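Side-chain contact in cytochrome b5 reductase 4 (Homo sapiens, PDB 3LF5), which probably passes electrons from NADH through its flavin-bearing reductase part to the haem of its cytochrome b5 domain: residues S34-E38 with Y39-G43. Numbering follows the deposited sequence. Where two conformers were deposited one is given.
Sequences SPYME and YHPGG. With HEM (protoporphyrin IX containing Fe), chain C.
Tyr36 and His40 meet rim to rim beside the haem, their planes 56° apart and Tyr36 CE2 3.8 Å from His40 CB. CG anti to the backbone N (chi1 -176°) carries the Tyr36 ring over His40 N, which lies near the rim of one face, and sets CE2 3.5 Å from HEM CAC. Its OH reaches both the porphyrin, 3.2 Å from HEM CHD, and Pro41, 3.3 Å from CD. Cutting Tyr36 back to an alanine would probably open a gap beside His40 CB and the haem vinyl and leave Pro41 CD without its hydroxyl neighbour. His40 NE2 binds the haem iron at 2.1 Å; its other nitrogen, ND1, donates almost straight (175°) and in the ring plane to Gly43 O at 2.8 Å, which fixes the ring's rotation and may make the imidazole a stronger iron donor. Tyr36 O receives Tyr39 N (2.9 Å) from above its carbonyl plane and, weakly, His40 N. Glu38 lies alongside Tyr39, its CG over the ring face, 3.7 Å from the centroid, and its carboxylate stacked nearly parallel. This His-Pro-Gly-Gly turn before helix 44-48 supplies one axial ligand, and His63 the other, of the bis-histidine haem site of the cytochrome b5 fold.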
loop_
_atom_site.group_PDB
_atom_site.type_symbol
_atom_site.label_atom_id
_atom_site.label_comp_id
_atom_site.label_asym_id
_atom_site.label_seq_id
_atom_site.Cartn_x
_atom_site.Cartn_y
_atom_site.Cartn_z
ATOM N N SER A 34 -2.284 -10.487 -10.891
ATOM C CA SER A 34 -2.563 -9.961 -12.224
ATOM C C SER A 34 -3.413 -10.894 -13.090
ATOM O O SER A 34 -4.331 -10.405 -13.731
ATOM C CB SER A 34 -1.300 -9.522 -12.950
ATOM O OG SER A 34 -0.829 -8.321 -12.390
ATOM N N PRO A 35 -3.193 -12.227 -13.073
ATOM C CA PRO A 35 -4.087 -13.080 -13.880
ATOM C C PRO A 35 -5.508 -13.225 -13.334
ATOM O O PRO A 35 -6.425 -13.586 -14.062
ATOM C CB PRO A 35 -3.389 -14.449 -13.901
ATOM C CG PRO A 35 -2.212 -14.332 -13.080
ATOM C CD PRO A 35 -2.038 -12.967 -12.549
ATOM N N TYR A 36 -5.688 -12.911 -12.060
ATOM C CA TYR A 36 -6.991 -13.005 -11.405
ATOM C C TYR A 36 -7.814 -11.724 -11.590
ATOM O O TYR A 36 -9.034 -11.741 -11.382
ATOM C CB TYR A 36 -6.805 -13.277 -9.896
ATOM C CG TYR A 36 -8.110 -13.500 -9.132
ATOM C CD1 TYR A 36 -8.985 -14.512 -9.506
ATOM C CD2 TYR A 36 -8.477 -12.673 -8.088
ATOM C CE1 TYR A 36 -10.194 -14.681 -8.842
ATOM C CE2 TYR A 36 -9.646 -12.851 -7.446
ATOM C CZ TYR A 36 -10.520 -13.844 -7.815
ATOM O OH TYR A 36 -11.729 -13.992 -7.164
ATOM N N MET A 37 -7.154 -10.614 -11.939
ATOM C CA MET A 37 -7.823 -9.321 -12.036
ATOM C C MET A 37 -9.133 -9.390 -12.790
ATOM O O MET A 37 -10.142 -8.855 -12.316
ATOM C CB MET A 37 -6.919 -8.314 -12.752
ATOM C CG MET A 37 -6.020 -7.568 -11.869
ATOM S SD MET A 37 -6.817 -6.316 -10.847
ATOM C CE MET A 37 -5.401 -6.195 -9.770
ATOM N N GLU A 38 -9.110 -10.025 -13.960
ATOM C CA GLU A 38 -10.277 -10.024 -14.836
ATOM C C GLU A 38 -11.425 -10.900 -14.310
ATOM O O GLU A 38 -12.535 -10.799 -14.824
ATOM C CB GLU A 38 -9.879 -10.471 -16.242
ATOM C CG GLU A 38 -9.558 -11.940 -16.351
ATOM C CD GLU A 38 -9.403 -12.384 -17.789
ATOM O OE1 GLU A 38 -10.418 -12.412 -18.517
ATOM O OE2 GLU A 38 -8.275 -12.705 -18.188
ATOM N N TYR A 39 -11.180 -11.745 -13.300
ATOM C CA TYR A 39 -12.154 -12.669 -12.740
ATOM C C TYR A 39 -12.739 -12.228 -11.396
ATOM O O TYR A 39 -13.788 -12.740 -10.997
ATOM C CB TYR A 39 -11.540 -14.080 -12.572
ATOM C CG TYR A 39 -11.036 -14.688 -13.847
ATOM C CD1 TYR A 39 -11.914 -15.129 -14.820
ATOM C CD2 TYR A 39 -9.678 -14.801 -14.093
ATOM C CE1 TYR A 39 -11.461 -15.689 -16.003
ATOM C CE2 TYR A 39 -9.213 -15.355 -15.274
ATOM C CZ TYR A 39 -10.116 -15.802 -16.226
ATOM O OH TYR A 39 -9.659 -16.360 -17.395
ATOM N N HIS A 40 -12.064 -11.352 -10.661
ATOM C CA HIS A 40 -12.482 -11.004 -9.301
ATOM C C HIS A 40 -13.926 -10.534 -9.280
ATOM O O HIS A 40 -14.253 -9.546 -9.934
ATOM C CB HIS A 40 -11.578 -9.906 -8.769
ATOM C CG HIS A 40 -11.906 -9.476 -7.375
ATOM N ND1 HIS A 40 -12.076 -8.160 -7.018
ATOM C CD2 HIS A 40 -12.170 -10.209 -6.266
ATOM C CE1 HIS A 40 -12.380 -8.101 -5.731
ATOM N NE2 HIS A 40 -12.433 -9.334 -5.246
ATOM N N PRO A 41 -14.792 -11.221 -8.489
ATOM C CA PRO A 41 -16.178 -10.771 -8.497
ATOM C C PRO A 41 -16.390 -9.316 -8.068
ATOM O O PRO A 41 -17.303 -8.684 -8.540
ATOM C CB PRO A 41 -16.871 -11.776 -7.581
ATOM C CG PRO A 41 -16.053 -13.037 -7.701
ATOM C CD PRO A 41 -14.635 -12.522 -7.804
ATOM N N GLY A 42 -15.539 -8.797 -7.187
ATOM C CA GLY A 42 -15.664 -7.423 -6.735
ATOM C C GLY A 42 -15.106 -6.393 -7.698
ATOM O O GLY A 42 -15.201 -5.200 -7.441
ATOM N N GLY A 43 -14.524 -6.846 -8.805
ATOM C CA GLY A 43 -13.982 -5.959 -9.825
ATOM C C GLY A 43 -12.519 -5.623 -9.643
ATOM O O GLY A 43 -11.907 -5.890 -8.613
HETATM C CHA HEM C . -16.147 -10.425 -3.834
HETATM C CHB HEM C . -13.355 -6.665 -2.595
HETATM C CHC HEM C . -9.475 -9.481 -2.637
HETATM C CHD HEM C . -12.197 -13.180 -4.059
HETATM C C1A HEM C . -15.711 -9.174 -3.497
HETATM C C2A HEM C . -16.529 -8.010 -3.320
HETATM C C3A HEM C . -15.774 -6.979 -2.995
HETATM C C4A HEM C . -14.415 -7.454 -2.949
HETATM C CMA HEM C . -16.214 -5.532 -2.680
HETATM C CAA HEM C . -18.045 -8.007 -3.472
HETATM C CBA HEM C . -18.530 -8.218 -2.049
HETATM C CGA HEM C . -19.972 -7.907 -1.871
HETATM O O1A HEM C . -20.444 -8.381 -0.813
HETATM O O2A HEM C . -20.611 -7.235 -2.737
HETATM C C1B HEM C . -12.070 -7.100 -2.427
HETATM C C2B HEM C . -10.951 -6.302 -1.981
HETATM C C3B HEM C . -9.873 -7.078 -1.993
HETATM C C4B HEM C . -10.282 -8.400 -2.438
HETATM C CMB HEM C . -11.027 -4.820 -1.583
HETATM C CAB HEM C . -8.448 -6.649 -1.584
HETATM C CBB HEM C . -7.640 -7.481 -0.915
HETATM C C1C HEM C . -9.864 -10.700 -3.111
HETATM C C2C HEM C . -9.027 -11.833 -3.435
HETATM C C3C HEM C . -9.819 -12.825 -3.815
HETATM C C4C HEM C . -11.156 -12.376 -3.756
HETATM C CMC HEM C . -7.506 -11.893 -3.344
HETATM C CAC HEM C . -9.487 -14.242 -4.283
HETATM C CBC HEM C . -8.527 -14.927 -3.698
HETATM C C1D HEM C . -13.506 -12.828 -4.002
HETATM C C2D HEM C . -14.584 -13.769 -4.067
HETATM C C3D HEM C . -15.832 -12.914 -4.010
HETATM C C4D HEM C . -15.372 -11.546 -3.908
HETATM C CMD HEM C . -14.463 -15.299 -4.180
HETATM C CAD HEM C . -17.270 -13.443 -3.991
HETATM C CBD HEM C . -17.613 -13.956 -2.582
HETATM C CGD HEM C . -19.044 -14.465 -2.661
HETATM O O1D HEM C . -19.345 -15.299 -3.548
HETATM O O2D HEM C . -19.869 -14.002 -1.837
HETATM N NA HEM C . -14.400 -8.794 -3.273
HETATM N NB HEM C . -11.642 -8.376 -2.697
HETATM N NC HEM C . -11.174 -11.076 -3.318
HETATM N ND HEM C . -13.983 -11.549 -3.903
HETATM FE FE HEM C . -12.779 -9.974 -3.294
HETATM O O HOH W 1 -12.855 -8.298 -12.084
#